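Local coordinates for lipoate-protein ligase, putative (PDB 1VQZ) that is a putative lipoate-protein ligase, pairing a catalytic domain of the lipoyl protein ligase A/B family with a bacterial lipoate protein ligase C-terminal domain, at residues 50-61 with 75-86. Residues are numbered along the deposited sequence; the frame is centred on the assembly and turned at random.
Sequences KPSIIVGRHQNT and IEVVRRISGGGA. With EDO (1,2-ethanediol), chain D; EDO (1,2-ethanediol), chain S; EDO (1,2-ethanediol), chain J.
Strands 52-55 and 76-79 are the parallel pair of a beta-alpha-beta unit, with helix 67-73 on the crossover between them. Their axes come within 4.6 Å. Five backbone hydrogen bonds run along the pair and its flanking residues, from Glu76 N to Pro51 O (2.9 Å) through Arg80 N to Val55 O (2.9 Å). At the start of the pair, Lys50 NZ makes a salt bridge to Glu76 OE2 at 2.7 Å, on the anti lone pair. Ile54 and Val78 lie side by side on one face.

At the ends of the strands, two arginines tie down loops. Arg79 sends NH1 (2.7 Å) and NH2 (3.1 Å) to Gln59 O, which lies in the guanidinium plane. The chain bends at chi3 (-65°), and the edge of the guanidinium meets Gly56 O and Gln59 O of the turn. Arg80 grips Gly85 O with NH1 and NH2, and NH2 also bonds Gly83 O. This holds the glycine loop round the guanidinium, and Gly56 CA packs over one of its faces. Arg57 N donates to Ser82 O at 3.0 Å. Arg79 NE also bonds Trp250 O, Arg79 NH2 Tyr252 O, and Arg57 NH2 Gly293 O.

Strand 87-89 flanks strand 52-55 antiparallel. Helix 23-36 meets the Ile54 and Val78 face, and helix 169-173 touches Ile53 and Ile75.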
# COMPACT_ATOMS: atom_id res chain seq x y z
N LYS A 50 13.43 1.89 8.77
CA LYS A 50 13.52 1.55 10.17
C LYS A 50 12.18 1.00 10.72
O LYS A 50 11.16 1.16 10.09
CB LYS A 50 13.93 2.81 10.95
CG LYS A 50 12.79 3.82 11.12
CD LYS A 50 13.30 5.28 11.36
CE LYS A 50 13.90 5.50 12.77
NZ LYS A 50 12.91 5.38 13.86
N PRO A 51 12.18 0.34 11.90
CA PRO A 51 10.90 -0.23 12.44
C PRO A 51 9.69 0.72 12.36
O PRO A 51 9.66 1.85 12.95
CB PRO A 51 11.24 -0.61 13.89
CG PRO A 51 12.75 -0.98 13.80
CD PRO A 51 13.32 0.07 12.79
N SER A 52 8.67 0.25 11.67
CA SER A 52 7.55 1.08 11.27
C SER A 52 6.29 0.26 11.08
O SER A 52 6.35 -0.87 10.60
CB SER A 52 7.86 1.80 9.94
OG SER A 52 9.04 2.63 10.01
N ILE A 53 5.15 0.83 11.48
CA ILE A 53 3.85 0.36 11.02
C ILE A 53 3.38 1.27 9.90
O ILE A 53 3.17 2.47 10.09
CB ILE A 53 2.77 0.31 12.13
CG1 ILE A 53 3.25 -0.54 13.32
CG2 ILE A 53 1.45 -0.23 11.53
CD1 ILE A 53 3.42 -2.04 12.99
N ILE A 54 3.18 0.69 8.73
CA ILE A 54 2.71 1.39 7.58
C ILE A 54 1.22 1.05 7.38
O ILE A 54 0.87 -0.11 7.20
CB ILE A 54 3.49 1.03 6.33
CG1 ILE A 54 5.01 1.21 6.52
CG2 ILE A 54 3.04 1.91 5.16
CD1 ILE A 54 5.45 2.60 6.94
N VAL A 55 0.38 2.08 7.39
CA VAL A 55 -1.05 1.91 7.30
C VAL A 55 -1.52 2.28 5.93
O VAL A 55 -0.91 3.12 5.26
CB VAL A 55 -1.86 2.64 8.44
CG1 VAL A 55 -1.36 2.18 9.80
CG2 VAL A 55 -1.81 4.18 8.33
N GLY A 56 -2.59 1.61 5.51
CA GLY A 56 -3.21 1.84 4.23
C GLY A 56 -3.80 3.23 4.14
O GLY A 56 -4.15 3.87 5.14
N ARG A 57 -3.87 3.71 2.91
CA ARG A 57 -4.39 5.03 2.58
C ARG A 57 -5.74 5.44 3.21
O ARG A 57 -6.00 6.65 3.47
CB ARG A 57 -4.46 5.08 1.03
CG ARG A 57 -4.90 6.32 0.45
CD ARG A 57 -4.89 6.19 -1.06
NE ARG A 57 -5.79 5.15 -1.48
CZ ARG A 57 -5.72 4.46 -2.60
NH1 ARG A 57 -4.74 4.64 -3.48
NH2 ARG A 57 -6.64 3.55 -2.82
N HIS A 58 -6.61 4.47 3.47
CA HIS A 58 -7.91 4.75 4.04
C HIS A 58 -8.18 4.19 5.43
O HIS A 58 -9.29 4.32 5.91
CB HIS A 58 -9.00 4.33 3.06
CG HIS A 58 -8.91 5.00 1.73
ND1 HIS A 58 -8.77 6.37 1.60
CD2 HIS A 58 -8.87 4.50 0.47
CE1 HIS A 58 -8.70 6.69 0.31
NE2 HIS A 58 -8.74 5.57 -0.40
N GLN A 59 -7.16 3.63 6.08
CA GLN A 59 -7.32 3.07 7.41
C GLN A 59 -7.58 4.19 8.44
O GLN A 59 -7.06 5.30 8.33
CB GLN A 59 -6.11 2.20 7.86
CG GLN A 59 -6.03 0.82 7.21
CD GLN A 59 -5.00 -0.10 7.86
OE1 GLN A 59 -3.80 -0.04 7.54
NE2 GLN A 59 -5.47 -0.96 8.76
N ASN A 60 -8.39 3.85 9.43
CA ASN A 60 -8.69 4.73 10.55
C ASN A 60 -7.64 4.45 11.61
O ASN A 60 -7.82 3.63 12.52
CB ASN A 60 -10.13 4.50 11.02
CG ASN A 60 -10.55 5.47 12.12
OD1 ASN A 60 -9.72 6.20 12.65
ND2 ASN A 60 -11.80 5.44 12.50
N THR A 61 -6.49 5.12 11.42
CA THR A 61 -5.24 4.87 12.12
C THR A 61 -5.42 4.83 13.63
O THR A 61 -5.01 3.86 14.29
CB THR A 61 -4.21 5.89 11.72
OG1 THR A 61 -4.25 6.04 10.28
CG2 THR A 61 -2.83 5.44 12.17
N ILE A 75 8.53 2.81 17.35
CA ILE A 75 8.12 2.37 16.00
C ILE A 75 7.47 3.57 15.30
O ILE A 75 6.57 4.18 15.89
CB ILE A 75 7.16 1.17 16.14
CG1 ILE A 75 7.91 -0.02 16.81
CG2 ILE A 75 6.56 0.71 14.79
CD1 ILE A 75 7.02 -1.18 17.17
N GLU A 76 7.92 3.92 14.09
CA GLU A 76 7.23 4.97 13.28
C GLU A 76 5.85 4.47 12.82
O GLU A 76 5.69 3.29 12.59
CB GLU A 76 8.04 5.30 12.01
CG GLU A 76 9.53 5.63 12.17
CD GLU A 76 9.78 6.90 12.92
OE1 GLU A 76 8.85 7.69 13.06
OE2 GLU A 76 10.91 7.12 13.40
N VAL A 77 4.87 5.37 12.71
CA VAL A 77 3.59 5.11 12.09
C VAL A 77 3.39 6.09 10.93
O VAL A 77 3.25 7.32 11.15
CB VAL A 77 2.41 5.16 13.13
CG1 VAL A 77 1.07 4.98 12.47
CG2 VAL A 77 2.61 4.13 14.22
N VAL A 78 3.34 5.55 9.70
CA VAL A 78 3.16 6.36 8.49
C VAL A 78 2.11 5.76 7.55
O VAL A 78 2.07 4.56 7.35
CB VAL A 78 4.53 6.56 7.77
CG1 VAL A 78 4.42 7.44 6.53
CG2 VAL A 78 5.58 7.15 8.75
N ARG A 79 1.22 6.60 7.04
CA ARG A 79 0.21 6.18 6.08
C ARG A 79 0.81 6.23 4.69
O ARG A 79 1.37 7.24 4.29
CB ARG A 79 -0.99 7.11 6.18
CG ARG A 79 -2.16 6.77 5.30
CD ARG A 79 -3.14 7.89 5.29
NE ARG A 79 -3.82 8.18 6.57
CZ ARG A 79 -4.79 7.45 7.12
NH1 ARG A 79 -5.17 6.29 6.60
NH2 ARG A 79 -5.38 7.89 8.23
N ARG A 80 0.69 5.13 3.96
CA ARG A 80 1.12 5.09 2.57
C ARG A 80 0.03 5.48 1.58
O ARG A 80 -1.16 5.79 1.94
CB ARG A 80 1.70 3.68 2.23
CG ARG A 80 0.68 2.55 2.29
CD ARG A 80 1.23 1.20 1.74
NE ARG A 80 0.09 0.29 1.79
CZ ARG A 80 -0.32 -0.40 2.86
NH1 ARG A 80 0.39 -0.39 3.98
NH2 ARG A 80 -1.46 -1.11 2.80
N ILE A 81 0.43 5.57 0.31
CA ILE A 81 -0.51 6.06 -0.72
C ILE A 81 -1.20 4.97 -1.51
O ILE A 81 -1.90 5.28 -2.45
CB ILE A 81 0.12 7.14 -1.64
CG1 ILE A 81 1.17 6.54 -2.58
CG2 ILE A 81 0.70 8.27 -0.78
CD1 ILE A 81 1.78 7.53 -3.55
N SER A 82 -1.02 3.70 -1.16
CA SER A 82 -1.86 2.62 -1.67
C SER A 82 -2.80 2.07 -0.57
O SER A 82 -2.58 2.26 0.63
CB SER A 82 -1.00 1.46 -2.19
OG SER A 82 -0.07 1.03 -1.20
N GLY A 83 -3.81 1.35 -1.02
CA GLY A 83 -4.82 0.78 -0.16
C GLY A 83 -4.40 -0.43 0.60
O GLY A 83 -3.25 -0.80 0.61
N GLY A 84 -5.36 -1.02 1.29
CA GLY A 84 -5.11 -2.22 2.12
C GLY A 84 -4.89 -1.96 3.59
O GLY A 84 -5.25 -0.88 4.13
N GLY A 85 -4.26 -2.95 4.24
CA GLY A 85 -4.07 -2.96 5.66
C GLY A 85 -2.70 -2.55 6.15
O GLY A 85 -1.83 -2.07 5.40
N ALA A 86 -2.47 -2.86 7.43
CA ALA A 86 -1.26 -2.48 8.12
C ALA A 86 -0.14 -3.48 7.88
O ALA A 86 -0.34 -4.69 7.87
CB ALA A 86 -1.51 -2.31 9.63
C1 EDO D . -9.85 7.70 5.22
O1 EDO D . -10.30 7.56 3.90
C2 EDO D . -8.54 8.46 5.30
O2 EDO D . -8.74 9.77 4.86
C1 EDO S . -8.41 10.31 1.38
O1 EDO S . -9.42 10.11 0.30
C2 EDO S . -7.51 9.12 1.80
O2 EDO S . -6.15 9.37 2.27
C1 EDO J . -10.96 9.68 12.13
O1 EDO J . -10.53 8.77 13.16
C2 EDO J . -12.38 9.26 11.76
O2 EDO J . -13.17 9.24 12.95
O HOH W 1 -6.63 1.50 3.57
O HOH W 2 -4.38 -4.19 9.18